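Local coordinates for HAD-superfamily hydrolase, subfamily IA, variant 1 (Ehrlichia chaffeensis, PDB 3KZX), which probably catalyses the hydrolysis of 2-phosphoglycolate to glycolate and phosphate, as a member of the haloacid dehalogenase-like superfamily, at residues Ile43-Phe48 / Ser68-Tyr73; Tyr49-Gln54 / Lys83-Leu88. All blocks are in the same frame, centred on the assembly; numbering follows the deposited sequence. Where two conformers were deposited one is given.

Interaction 1 of 2, residues Ile43-Phe48 / Ser68-Tyr73; sequences IDRTTF and STIPKY
The guanidinium group of Arg45 is gripped through all three of its nitrogens while its outer end brushes Ile70. NE bonds to the carbonyl oxygen of Leu62, NH2 to that of Ile65, and NH1 to Asn67 OD1, so the loop leading to 68-73 fixes the rotation of the group. The side chain reaches this loop extended as far as NE (chi3 178°) and then turned about the CD-NE bond (chi4 73°), which leaves NH2 4.2 Å from Ile70 CG1 in an oblique approach. The rest of the contact is aliphatic. The CD1 methyl of Ile43 lies 3.8 Å from Ile70 CG2 and 4.0 Å from Pro71 CG, and so bridges the branched side chain and the ring next to it; Ile43 and Pro71 pass one another running opposite ways. Ile70 also leans on Leu62 and Ile65, and Ile43 on Tyr89 of helix 82-95. No hydrogen bond joins the two segments: their direct contact is van der Waals and mostly aliphatic, with the Arg45 guanidinium lying obliquely on Ile70, while the charged end of that arginine is tied to the connecting loop.

Interaction 2 of 2, residues Tyr49-Gln54 / Lys83-Leu88; sequences YQVLDQ and KEATIL
Segments 49-54 of helix 45-54 and 83-88 of helix 82-95 meet with their axes within 9.8 Å at an angle of 124° between N-to-C directions, and their nearest CA atoms, those of Val51 and Leu88, are 6.2 Å apart. Val51 carries most of the apolar contact on the 49-54 side. With CG1 anti to the backbone N (chi1 173°), this methyl is carried onto the partner helix, 3.8 Å from Leu88 CB and 3.9 Å from Ala85 O, with Ala85 CB somewhat farther off; CG2 faces the carbonyl carbon of Leu88. Leu88 has the largest area buried by the other segment, as its CD2 reaches on past CB to Gln54, the two side chains passing in opposite directions. There the amide NE2 of Gln54 lies 3.5 Å from Leu88 CD2 and also close to CG, a polar group resting against a methyl at the exposed margin. A water links the same two residues more indirectly: it donates to Leu88 O at 2.7 Å and receives a weak bond from Gln54 NE2 at 3.4 Å. Met55 adds to the apolar patch by touching both Ala85 and Leu88, and Leu78 of helix 70-78 packs on Ala85. The pair lies in the helical cap inserted between strands 27-30 and 121-126 of the parallel core sheet, as in subfamily I haloacid dehalogenase-like hydrolases.

Overall arrangement
Interaction 1 involves the loop leading into helix 45-54 and its first turn, interaction 2 the second half of the same helix, with centres about 11 Å apart. Their partners, helices 70-78 and 82-95, follow each other in the chain, so the three helices form one cluster within the cap. Phe48 CZ, 4.1 Å from Ala85 CB, links segment 43-48 to segment 83-88. Both contacts are partly buried, each with two buried residues among those that touch, but only interaction 2 includes an exposed one, Gln54. Their polar margins differ accordingly: an arginine held by protein groups in interaction 1, a surface amide with a weak water link in interaction 2.

Interaction 1 of 2, residues Ile43-Phe48 / Ser68-Tyr73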
loop_
_atom_site.group_PDB
_atom_site.type_symbol
_atom_site.label_atom_id
_atom_site.label_comp_id
_atom_site.label_asym_id
_atom_site.label_seq_id
_atom_site.Cartn_x
_atom_site.Cartn_y
_atom_site.Cartn_z
ATOM N N ILE A 43 -5.190 -14.888 1.058
ATOM C CA ILE A 43 -3.919 -15.132 1.751
ATOM C C ILE A 43 -3.263 -16.388 1.168
ATOM O O ILE A 43 -3.936 -17.402 0.972
ATOM C CB ILE A 43 -4.124 -15.321 3.259
ATOM C CG1 ILE A 43 -4.508 -13.999 3.918
ATOM C CG2 ILE A 43 -2.867 -15.880 3.924
ATOM C CD1 ILE A 43 -4.883 -14.131 5.413
ATOM N N ASP A 44 -1.966 -16.314 0.850
ATOM C CA ASP A 44 -1.221 -17.501 0.418
ATOM C C ASP A 44 -0.793 -18.234 1.679
ATOM O O ASP A 44 -0.034 -17.698 2.489
ATOM C CB ASP A 44 -0.003 -17.133 -0.440
ATOM C CG ASP A 44 0.671 -18.348 -1.070
ATOM O OD1 ASP A 44 1.486 -18.142 -1.988
ATOM O OD2 ASP A 44 0.400 -19.504 -0.653
ATOM N N ARG A 45 -1.311 -19.454 1.853
ATOM C CA ARG A 45 -1.049 -20.241 3.049
ATOM C C ARG A 45 0.434 -20.501 3.226
ATOM O O ARG A 45 0.930 -20.465 4.354
ATOM C CB ARG A 45 -1.813 -21.571 3.017
ATOM C CG ARG A 45 -3.331 -21.436 3.095
ATOM C CD ARG A 45 -4.037 -22.790 3.047
ATOM N NE ARG A 45 -5.487 -22.648 3.163
ATOM C CZ ARG A 45 -6.269 -22.177 2.202
ATOM N NH1 ARG A 45 -5.766 -21.783 1.027
ATOM N NH2 ARG A 45 -7.573 -22.079 2.408
ATOM N N THR A 46 1.134 -20.746 2.115
ATOM C CA THR A 46 2.576 -21.032 2.163
ATOM C C THR A 46 3.291 -19.910 2.873
ATOM O O THR A 46 4.104 -20.159 3.765
ATOM C CB THR A 46 3.175 -21.244 0.774
ATOM O OG1 THR A 46 2.442 -22.277 0.121
ATOM C CG2 THR A 46 4.645 -21.687 0.878
ATOM N N THR A 47 2.937 -18.676 2.510
ATOM C CA THR A 47 3.514 -17.509 3.156
ATOM C C THR A 47 3.189 -17.450 4.629
ATOM O O THR A 47 4.073 -17.192 5.436
ATOM C CB THR A 47 3.058 -16.202 2.506
ATOM O OG1 THR A 47 3.368 -16.249 1.114
ATOM C CG2 THR A 47 3.810 -15.027 3.145
ATOM N N PHE A 48 1.935 -17.713 5.000
ATOM C CA PHE A 48 1.599 -17.650 6.422
ATOM C C PHE A 48 2.152 -18.837 7.228
ATOM O O PHE A 48 2.461 -18.676 8.396
ATOM C CB PHE A 48 0.113 -17.390 6.673
ATOM C CG PHE A 48 -0.130 -16.261 7.629
ATOM C CD1 PHE A 48 0.003 -16.448 8.985
ATOM C CD2 PHE A 48 -0.479 -15.008 7.167
ATOM C CE1 PHE A 48 -0.192 -15.409 9.861
ATOM C CE2 PHE A 48 -0.671 -13.964 8.035
ATOM C CZ PHE A 48 -0.515 -14.164 9.384
ATOM N N SER A 68 -11.673 -17.457 3.103
ATOM C CA SER A 68 -12.375 -16.310 3.675
ATOM C C SER A 68 -12.385 -16.335 5.197
ATOM O O SER A 68 -12.629 -15.320 5.841
ATOM C CB SER A 68 -13.821 -16.307 3.175
ATOM O OG SER A 68 -14.586 -15.308 3.816
ATOM N N THR A 69 -12.173 -17.520 5.760
ATOM C CA THR A 69 -12.163 -17.712 7.214
ATOM C C THR A 69 -10.774 -17.618 7.804
ATOM O O THR A 69 -10.643 -17.400 9.001
ATOM C CB THR A 69 -12.799 -19.075 7.556
ATOM O OG1 THR A 69 -14.144 -19.050 7.095
ATOM C CG2 THR A 69 -12.770 -19.370 9.058
ATOM N N ILE A 70 -9.749 -17.775 6.961
ATOM C CA ILE A 70 -8.351 -17.776 7.398
ATOM C C ILE A 70 -8.019 -16.603 8.313
ATOM O O ILE A 70 -7.442 -16.816 9.377
ATOM C CB ILE A 70 -7.354 -17.852 6.205
ATOM C CG1 ILE A 70 -7.387 -19.229 5.553
ATOM C CG2 ILE A 70 -5.922 -17.573 6.661
ATOM C CD1 ILE A 70 -6.912 -20.324 6.468
ATOM N N PRO A 71 -8.387 -15.367 7.925
ATOM C CA PRO A 71 -8.015 -14.244 8.797
ATOM C C PRO A 71 -8.598 -14.307 10.210
ATOM O O PRO A 71 -7.848 -14.147 11.188
ATOM C CB PRO A 71 -8.538 -13.019 8.039
ATOM C CG PRO A 71 -8.668 -13.484 6.607
ATOM C CD PRO A 71 -9.068 -14.912 6.706
ATOM N N LYS A 72 -9.905 -14.565 10.333
ATOM C CA LYS A 72 -10.515 -14.661 11.678
ATOM C C LYS A 72 -9.943 -15.813 12.442
ATOM O O LYS A 72 -9.687 -15.714 13.633
ATOM C CB LYS A 72 -12.038 -14.767 11.629
ATOM C CG LYS A 72 -12.703 -13.376 11.705
ATOM C CD LYS A 72 -14.209 -13.405 11.452
ATOM C CE LYS A 72 -14.778 -11.988 11.224
ATOM N NZ LYS A 72 -15.423 -11.420 12.428
ATOM N N TYR A 73 -9.705 -16.914 11.759
ATOM C CA TYR A 73 -9.071 -18.052 12.416
ATOM C C TYR A 73 -7.689 -17.689 12.970
ATOM O O TYR A 73 -7.388 -18.008 14.127
ATOM C CB TYR A 73 -8.955 -19.225 11.455
ATOM C CG TYR A 73 -8.496 -20.491 12.089
ATOM C CD1 TYR A 73 -9.405 -21.376 12.661
ATOM C CD2 TYR A 73 -7.167 -20.848 12.074
ATOM C CE1 TYR A 73 -8.980 -22.572 13.228
ATOM C CE2 TYR A 73 -6.735 -22.025 12.643
ATOM C CZ TYR A 73 -7.629 -22.883 13.206
ATOM O OH TYR A 73 -7.180 -24.046 13.769
#

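Interaction 2 of 2, residues Tyr49-Gln54 / Lys83-Leu88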
loop_
_atom_site.group_PDB
_atom_site.type_symbol
_atom_site.label_atom_id
_atom_site.label_comp_id
_atom_site.label_asym_id
_atom_site.label_seq_id
_atom_site.Cartn_x
_atom_site.Cartn_y
_atom_site.Cartn_z
ATOM N N TYR A 49 2.297 -20.000 6.594
ATOM C CA TYR A 49 2.994 -21.123 7.224
ATOM C C TYR A 49 4.411 -20.713 7.628
ATOM O O TYR A 49 4.830 -20.989 8.748
ATOM C CB TYR A 49 3.048 -22.354 6.308
ATOM C CG TYR A 49 1.752 -23.147 6.227
ATOM C CD1 TYR A 49 1.061 -23.511 7.365
ATOM C CD2 TYR A 49 1.242 -23.552 5.000
ATOM C CE1 TYR A 49 -0.114 -24.255 7.284
ATOM C CE2 TYR A 49 0.067 -24.290 4.902
ATOM C CZ TYR A 49 -0.616 -24.635 6.050
ATOM O OH TYR A 49 -1.783 -25.386 5.961
ATOM N N GLN A 50 5.129 -20.043 6.729
ATOM C CA GLN A 50 6.497 -19.558 7.029
ATOM C C GLN A 50 6.487 -18.596 8.210
ATOM O O GLN A 50 7.334 -18.679 9.080
ATOM C CB GLN A 50 7.114 -18.847 5.820
ATOM C CG GLN A 50 7.520 -19.782 4.675
ATOM C CD GLN A 50 7.683 -19.061 3.328
ATOM O OE1 GLN A 50 7.319 -17.883 3.174
ATOM N NE2 GLN A 50 8.234 -19.776 2.344
ATOM N N VAL A 51 5.505 -17.694 8.256
ATOM C CA VAL A 51 5.393 -16.775 9.379
ATOM C C VAL A 51 5.161 -17.509 10.697
ATOM O O VAL A 51 5.837 -17.244 11.692
ATOM C CB VAL A 51 4.269 -15.728 9.125
ATOM C CG1 VAL A 51 4.021 -14.883 10.353
ATOM C CG2 VAL A 51 4.623 -14.838 7.906
ATOM N N LEU A 52 4.234 -18.464 10.683
ATOM C CA LEU A 52 3.890 -19.222 11.880
ATOM C C LEU A 52 5.070 -20.064 12.302
ATOM O O LEU A 52 5.388 -20.127 13.490
ATOM C CB LEU A 52 2.654 -20.110 11.658
ATOM C CG LEU A 52 1.336 -19.340 11.508
ATOM C CD1 LEU A 52 0.251 -20.227 10.933
ATOM C CD2 LEU A 52 0.908 -18.714 12.852
ATOM N N ASP A 53 5.712 -20.683 11.312
ATOM C CA ASP A 53 7.025 -21.358 11.496
ATOM C C ASP A 53 8.072 -20.493 12.223
ATOM O O ASP A 53 8.602 -20.915 13.274
ATOM C CB ASP A 53 7.606 -21.773 10.142
ATOM C CG ASP A 53 7.511 -23.238 9.903
ATOM O OD1 ASP A 53 8.575 -23.920 10.045
ATOM O OD2 ASP A 53 6.377 -23.710 9.625
ATOM N N GLN A 54 8.372 -19.319 11.655
ATOM C CA GLN A 54 9.300 -18.330 12.262
ATOM C C GLN A 54 8.881 -18.035 13.703
ATOM O O GLN A 54 9.729 -17.905 14.596
ATOM C CB GLN A 54 9.332 -16.989 11.513
ATOM C CG GLN A 54 9.784 -16.972 10.037
ATOM C CD GLN A 54 9.379 -15.670 9.310
ATOM O OE1 GLN A 54 8.708 -15.686 8.264
ATOM N NE2 GLN A 54 9.779 -14.530 9.881
ATOM N N LYS A 83 -0.481 -8.784 15.856
ATOM C CA LYS A 83 0.243 -7.656 15.292
ATOM C C LYS A 83 1.637 -8.066 14.810
ATOM O O LYS A 83 2.015 -7.723 13.700
ATOM C CB LYS A 83 0.337 -6.495 16.278
ATOM N N GLU A 84 2.372 -8.825 15.623
ATOM C CA GLU A 84 3.683 -9.339 15.213
ATOM C C GLU A 84 3.540 -10.185 13.942
ATOM O O GLU A 84 4.312 -10.049 13.024
ATOM C CB GLU A 84 4.325 -10.163 16.344
ATOM C CG GLU A 84 5.327 -11.224 15.881
ATOM C CD GLU A 84 5.967 -12.009 17.020
ATOM O OE1 GLU A 84 5.482 -11.968 18.169
ATOM O OE2 GLU A 84 6.953 -12.715 16.754
ATOM N N ALA A 85 2.531 -11.049 13.896
ATOM C CA ALA A 85 2.265 -11.851 12.707
ATOM C C ALA A 85 2.072 -10.958 11.485
ATOM O O ALA A 85 2.657 -11.213 10.428
ATOM C CB ALA A 85 1.062 -12.750 12.924
ATOM N N THR A 86 1.311 -9.878 11.616
ATOM C CA THR A 86 1.061 -9.015 10.438
ATOM C C THR A 86 2.337 -8.283 9.951
ATOM O O THR A 86 2.518 -8.057 8.759
ATOM C CB THR A 86 -0.055 -8.008 10.698
ATOM O OG1 THR A 86 0.369 -7.071 11.692
ATOM C CG2 THR A 86 -1.284 -8.733 11.173
ATOM N N ILE A 87 3.205 -7.933 10.882
ATOM C CA ILE A 87 4.509 -7.382 10.566
ATOM C C ILE A 87 5.383 -8.362 9.769
ATOM O O ILE A 87 5.960 -7.990 8.752
ATOM C CB ILE A 87 5.265 -6.933 11.847
ATOM C CG1 ILE A 87 4.582 -5.703 12.480
ATOM C CG2 ILE A 87 6.743 -6.601 11.511
ATOM C CD1 ILE A 87 4.830 -5.510 13.924
ATOM N N LEU A 88 5.533 -9.578 10.269
ATOM C CA LEU A 88 6.300 -10.611 9.576
ATOM C C LEU A 88 5.723 -10.888 8.211
ATOM O O LEU A 88 6.474 -11.020 7.230
ATOM C CB LEU A 88 6.351 -11.926 10.391
ATOM C CG LEU A 88 7.524 -12.042 11.345
ATOM C CD1 LEU A 88 7.681 -10.797 12.229
ATOM C CD2 LEU A 88 7.451 -13.331 12.189
HETATM O O HOH W 1 8.899 -12.160 7.604
#